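Local coordinates for protein 4-alpha-glucanotransferase (Aquifex aeolicus, PDB 1TZ7) that is an amylomaltase, also called disproportionating enzyme or D-enzyme, a 4-alpha-glucanotransferase built round a beta/alpha barrel, at residues 373-385 with 402-416. Sequence-based numbering, arbitrary orientation.
Sequences GSRVIEFAFYDKE and STHDLPPIRGWFENL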
loop_
_atom_site.group_PDB
_atom_site.type_symbol
_atom_site.label_atom_id
_atom_site.label_comp_id
_atom_site.label_asym_id
_atom_site.label_seq_id
_atom_site.Cartn_x
_atom_site.Cartn_y
_atom_site.Cartn_z
ATOM N N GLY A 373 -2.500 13.680 10.116
ATOM C CA GLY A 373 -1.139 13.452 9.677
ATOM C C GLY A 373 -0.582 12.140 10.199
ATOM O O GLY A 373 -1.290 11.357 10.838
ATOM N N SER A 374 0.690 11.902 9.918
ATOM C CA SER A 374 1.393 10.731 10.421
ATOM C C SER A 374 2.519 11.170 11.368
ATOM O O SER A 374 3.193 12.164 11.126
ATOM C CB SER A 374 1.978 9.919 9.249
ATOM O OG SER A 374 0.950 9.360 8.450
ATOM N N ARG A 375 2.704 10.421 12.448
ATOM C CA ARG A 375 3.872 10.585 13.312
ATOM C C ARG A 375 4.486 9.226 13.626
ATOM O O ARG A 375 3.796 8.218 13.674
ATOM C CB ARG A 375 3.489 11.291 14.613
ATOM C CG ARG A 375 2.814 12.635 14.422
ATOM C CD ARG A 375 3.755 13.752 13.994
ATOM N NE ARG A 375 3.012 14.942 13.588
ATOM C CZ ARG A 375 2.556 15.878 14.430
ATOM N NH1 ARG A 375 1.883 16.918 13.960
ATOM N NH2 ARG A 375 2.778 15.779 15.739
ATOM N N VAL A 376 5.792 9.216 13.840
ATOM C CA VAL A 376 6.537 7.980 14.039
ATOM C C VAL A 376 7.512 8.180 15.184
ATOM O O VAL A 376 8.376 9.042 15.123
ATOM C CB VAL A 376 7.320 7.576 12.749
ATOM C CG1 VAL A 376 7.942 6.190 12.903
ATOM C CG2 VAL A 376 6.399 7.605 11.533
ATOM N N ILE A 377 7.368 7.386 16.236
ATOM C CA ILE A 377 8.150 7.603 17.456
ATOM C C ILE A 377 9.637 7.313 17.237
ATOM O O ILE A 377 10.487 7.791 17.989
ATOM C CB ILE A 377 7.597 6.756 18.621
ATOM C CG1 ILE A 377 8.115 7.297 19.955
ATOM C CG2 ILE A 377 7.977 5.288 18.451
ATOM C CD1 ILE A 377 7.269 6.929 21.121
ATOM N N GLU A 378 9.945 6.541 16.199
ATOM C CA GLU A 378 11.340 6.287 15.810
ATOM C C GLU A 378 12.080 7.583 15.402
ATOM O O GLU A 378 13.304 7.655 15.479
ATOM C CB GLU A 378 11.389 5.277 14.659
ATOM C CG GLU A 378 12.748 4.652 14.452
ATOM C CD GLU A 378 12.722 3.520 13.457
ATOM O OE1 GLU A 378 13.352 3.654 12.389
ATOM O OE2 GLU A 378 12.074 2.489 13.744
ATOM N N PHE A 379 11.320 8.592 14.967
ATOM C CA PHE A 379 11.891 9.893 14.564
ATOM C C PHE A 379 11.961 10.895 15.737
ATOM O O PHE A 379 12.307 12.055 15.540
ATOM C CB PHE A 379 11.047 10.524 13.440
ATOM C CG PHE A 379 11.084 9.761 12.126
ATOM C CD1 PHE A 379 10.090 9.964 11.173
ATOM C CD2 PHE A 379 12.108 8.858 11.841
ATOM C CE1 PHE A 379 10.112 9.279 9.965
ATOM C CE2 PHE A 379 12.130 8.174 10.632
ATOM C CZ PHE A 379 11.129 8.387 9.695
ATOM N N ALA A 380 11.634 10.445 16.948
ATOM C CA ALA A 380 11.321 11.374 18.051
ATOM C C ALA A 380 12.559 11.843 18.829
ATOM O O ALA A 380 12.494 12.825 19.573
ATOM C CB ALA A 380 10.315 10.743 19.002
ATOM N N PHE A 381 13.678 11.149 18.659
ATOM C CA PHE A 381 14.814 11.306 19.578
ATOM C C PHE A 381 16.094 11.795 18.880
ATOM O O PHE A 381 17.199 11.643 19.411
ATOM C CB PHE A 381 15.059 9.996 20.317
ATOM C CG PHE A 381 13.845 9.472 21.001
ATOM C CD1 PHE A 381 13.100 8.443 20.438
ATOM C CD2 PHE A 381 13.415 10.030 22.194
ATOM C CE1 PHE A 381 11.962 7.971 21.065
ATOM C CE2 PHE A 381 12.278 9.560 22.825
ATOM C CZ PHE A 381 11.551 8.532 22.260
ATOM N N TYR A 382 15.934 12.397 17.700
ATOM C CA TYR A 382 17.042 13.094 17.029
ATOM C C TYR A 382 17.077 14.571 17.426
ATOM O O TYR A 382 18.071 15.253 17.205
ATOM C CB TYR A 382 16.909 12.974 15.508
ATOM C CG TYR A 382 16.875 11.551 15.007
ATOM C CD1 TYR A 382 15.893 11.131 14.122
ATOM C CD2 TYR A 382 17.830 10.625 15.413
ATOM C CE1 TYR A 382 15.856 9.832 13.658
ATOM C CE2 TYR A 382 17.802 9.318 14.954
ATOM C CZ TYR A 382 16.813 8.928 14.079
ATOM O OH TYR A 382 16.775 7.641 13.619
ATOM N N ASP A 383 15.983 15.052 18.015
ATOM C CA ASP A 383 15.870 16.453 18.430
ATOM C C ASP A 383 14.961 16.570 19.664
ATOM O O ASP A 383 13.979 15.832 19.796
ATOM C CB ASP A 383 15.308 17.298 17.281
ATOM C CG ASP A 383 15.378 18.785 17.564
ATOM O OD1 ASP A 383 14.412 19.326 18.140
ATOM O OD2 ASP A 383 16.357 19.494 17.247
ATOM N N LYS A 384 15.291 17.500 20.562
ATOM C CA LYS A 384 14.646 17.552 21.886
ATOM C C LYS A 384 13.181 18.024 21.817
ATOM O O LYS A 384 12.391 17.741 22.727
ATOM C CB LYS A 384 15.437 18.455 22.838
ATOM C CG LYS A 384 15.066 18.262 24.322
ATOM C CD LYS A 384 16.140 18.815 25.257
ATOM C CE LYS A 384 15.753 20.185 25.806
ATOM N NZ LYS A 384 16.791 20.732 26.730
ATOM N N GLU A 385 12.828 18.736 20.746
ATOM C CA GLU A 385 11.463 19.248 20.576
ATOM C C GLU A 385 10.787 18.657 19.329
ATOM O O GLU A 385 9.912 19.284 18.729
ATOM C CB GLU A 385 11.482 20.783 20.499
ATOM C CG GLU A 385 11.554 21.459 21.866
ATOM C CD GLU A 385 12.130 22.864 21.801
ATOM O OE1 GLU A 385 13.295 23.049 22.211
ATOM O OE2 GLU A 385 11.416 23.782 21.348
ATOM N N SER A 402 6.833 2.274 14.154
ATOM C CA SER A 402 7.660 2.395 12.965
ATOM C C SER A 402 6.836 2.011 11.736
ATOM O O SER A 402 5.676 1.598 11.857
ATOM C CB SER A 402 8.907 1.502 13.085
ATOM O OG SER A 402 8.555 0.145 13.259
ATOM N N THR A 403 7.421 2.166 10.556
ATOM C CA THR A 403 6.721 1.840 9.311
ATOM C C THR A 403 7.522 0.878 8.470
ATOM O O THR A 403 8.648 0.518 8.806
ATOM C CB THR A 403 6.433 3.121 8.484
ATOM O OG1 THR A 403 7.657 3.649 7.947
ATOM C CG2 THR A 403 5.886 4.249 9.371
ATOM N N HIS A 404 6.932 0.477 7.361
ATOM C CA HIS A 404 7.534 -0.482 6.473
ATOM C C HIS A 404 8.772 0.067 5.724
ATOM O O HIS A 404 9.548 -0.698 5.169
ATOM C CB HIS A 404 6.504 -0.954 5.487
ATOM C CG HIS A 404 6.006 0.115 4.561
ATOM N ND1 HIS A 404 5.439 1.293 4.972
ATOM C CD2 HIS A 404 5.992 0.151 3.243
ATOM C CE1 HIS A 404 5.107 2.004 3.904
ATOM N NE2 HIS A 404 5.431 1.330 2.855
ATOM N N ASP A 405 8.938 1.388 5.719
ATOM C CA ASP A 405 10.127 2.018 5.109
ATOM C C ASP A 405 11.290 2.122 6.108
ATOM O O ASP A 405 12.360 2.598 5.769
ATOM C CB ASP A 405 9.781 3.413 4.590
ATOM C CG ASP A 405 8.910 3.374 3.362
ATOM O OD1 ASP A 405 9.175 2.537 2.466
ATOM O OD2 ASP A 405 7.940 4.139 3.201
ATOM N N LEU A 406 11.058 1.675 7.334
ATOM C CA LEU A 406 11.996 1.885 8.426
ATOM C C LEU A 406 12.421 0.556 8.994
ATOM O O LEU A 406 11.711 -0.438 8.857
ATOM C CB LEU A 406 11.332 2.709 9.530
ATOM C CG LEU A 406 11.466 4.237 9.475
ATOM C CD1 LEU A 406 11.484 4.758 8.051
ATOM C CD2 LEU A 406 10.334 4.874 10.261
ATOM N N PRO A 407 13.568 0.529 9.659
ATOM C CA PRO A 407 13.920 -0.618 10.489
ATOM C C PRO A 407 12.934 -0.729 11.641
ATOM O O PRO A 407 12.466 0.300 12.127
ATOM C CB PRO A 407 15.341 -0.284 10.994
ATOM C CG PRO A 407 15.551 1.168 10.726
ATOM C CD PRO A 407 14.586 1.591 9.691
ATOM N N PRO A 408 12.595 -1.942 12.058
ATOM C CA PRO A 408 11.818 -2.122 13.282
ATOM C C PRO A 408 12.544 -1.501 14.463
ATOM O O PRO A 408 13.774 -1.405 14.443
ATOM C CB PRO A 408 11.728 -3.651 13.426
ATOM C CG PRO A 408 11.941 -4.174 12.046
ATOM C CD PRO A 408 12.911 -3.226 11.406
ATOM N N ILE A 409 11.791 -1.076 15.471
ATOM C CA ILE A 409 12.343 -0.328 16.606
ATOM C C ILE A 409 13.604 -0.974 17.198
ATOM O O ILE A 409 14.555 -0.277 17.549
ATOM C CB ILE A 409 11.258 -0.165 17.706
ATOM C CG1 ILE A 409 10.231 0.895 17.290
ATOM C CG2 ILE A 409 11.898 0.203 19.064
ATOM C CD1 ILE A 409 10.830 2.295 17.066
ATOM N N ARG A 410 13.608 -2.300 17.310
ATOM C CA ARG A 410 14.719 -3.002 17.964
ATOM C C ARG A 410 16.007 -2.894 17.144
ATOM O O ARG A 410 17.088 -2.772 17.703
ATOM C CB ARG A 410 14.367 -4.473 18.198
ATOM C CG ARG A 410 15.417 -5.246 19.031
ATOM C CD ARG A 410 14.969 -6.647 19.447
ATOM N NE ARG A 410 15.881 -7.255 20.416
ATOM C CZ ARG A 410 15.698 -8.451 20.975
ATOM N NH1 ARG A 410 14.636 -9.178 20.669
ATOM N NH2 ARG A 410 16.582 -8.921 21.845
ATOM N N GLY A 411 15.877 -2.949 15.817
ATOM C CA GLY A 411 17.021 -2.807 14.924
ATOM C C GLY A 411 17.477 -1.361 14.793
ATOM O O GLY A 411 18.662 -1.081 14.657
ATOM N N TRP A 412 16.518 -0.448 14.828
ATOM C CA TRP A 412 16.801 0.980 14.866
ATOM C C TRP A 412 17.602 1.327 16.123
ATOM O O TRP A 412 18.576 2.091 16.066
ATOM C CB TRP A 412 15.481 1.765 14.827
ATOM C CG TRP A 412 15.562 3.171 15.333
ATOM C CD1 TRP A 412 15.987 4.272 14.641
ATOM C CD2 TRP A 412 15.182 3.638 16.633
ATOM N NE1 TRP A 412 15.904 5.392 15.436
ATOM C CE2 TRP A 412 15.411 5.030 16.664
ATOM C CE3 TRP A 412 14.673 3.016 17.787
ATOM C CZ2 TRP A 412 15.153 5.809 17.799
ATOM C CZ3 TRP A 412 14.416 3.794 18.909
ATOM C CH2 TRP A 412 14.656 5.173 18.904
ATOM N N PHE A 413 17.204 0.753 17.251
ATOM C CA PHE A 413 17.872 1.027 18.512
ATOM C C PHE A 413 19.286 0.485 18.511
ATOM O O PHE A 413 20.188 1.089 19.090
ATOM C CB PHE A 413 17.093 0.427 19.683
ATOM C CG PHE A 413 17.701 0.720 21.016
ATOM C CD1 PHE A 413 17.474 1.939 21.645
ATOM C CD2 PHE A 413 18.519 -0.213 21.643
ATOM C CE1 PHE A 413 18.044 2.214 22.880
ATOM C CE2 PHE A 413 19.090 0.060 22.878
ATOM C CZ PHE A 413 18.853 1.273 23.494
ATOM N N GLU A 414 19.484 -0.660 17.860
ATOM C CA GLU A 414 20.803 -1.289 17.802
ATOM C C GLU A 414 21.832 -0.326 17.209
ATOM O O GLU A 414 22.959 -0.254 17.677
ATOM C CB GLU A 414 20.751 -2.579 16.972
ATOM C CG GLU A 414 22.095 -3.300 16.854
ATOM C CD GLU A 414 21.999 -4.597 16.072
ATOM O OE1 GLU A 414 22.846 -5.488 16.291
ATOM O OE2 GLU A 414 21.078 -4.727 15.239
ATOM N N ASN A 415 21.423 0.413 16.174
ATOM C CA ASN A 415 22.336 1.296 15.436
ATOM C C ASN A 415 22.171 2.768 15.826
ATOM O O ASN A 415 22.719 3.651 15.176
ATOM C CB ASN A 415 22.108 1.142 13.926
ATOM C CG ASN A 415 22.426 -0.250 13.430
ATOM O OD1 ASN A 415 23.442 -0.827 13.791
ATOM N ND2 ASN A 415 21.552 -0.794 12.595
ATOM N N LEU A 416 21.408 3.025 16.884
ATOM C CA LEU A 416 21.129 4.394 17.305
ATOM C C LEU A 416 22.364 5.019 17.962
ATOM O O LEU A 416 22.998 4.402 18.820
ATOM C CB LEU A 416 19.947 4.420 18.274
ATOM C CG LEU A 416 19.358 5.797 18.597
ATOM C CD1 LEU A 416 18.818 6.474 17.340
ATOM C CD2 LEU A 416 18.267 5.670 19.649
#
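E378 and W412 make the two largest contributions to this contact. With CG anti to the backbone N (chi1 -163°) and the chain extended beyond it, E378 lies over one face of the indole, its carboxylate turned only 16° from the ring plane; L416 CD2 covers the opposite face. The indole is also gripped at its edge, where W412 NE1 donates to Y382 OH at 3.0 Å, with the hydroxyl oxygen almost in the ring plane and an N-H...O angle of 148°.

The carboxylate of E378 reaches the backbone at P407, among the carbons of S402, L406, P407 and I409. E378 OE2 sits 2.7 Å from P407 O and 3.6 Å from I409 CD1; E378 OE1 lies against L406 CG and the P407 ring.

Apolar contacts flank this centre. L406 CD2 meets V376 CG1 tip to tip at 3.8 Å and also packs 3.6 Å from F379 CZ. The F381 and W412 side chains run at about a right angle to each other, F381 CD1 touching W412 CH2, while Y382 CE2 rests 3.8 Å from L416 CD1.

Strands 373-376 and 397-400 are neighbours, the sixth and seventh, in the parallel beta/alpha barrel, and the touching parts follow their C-terminal ends. D459 binds S402 OG and I409 N, and helices 418-428 and 437-447 pack against F381 and I377, respectively. The contact thus sets the 3-10 segment that follows strand 373-376 against helix 409-414.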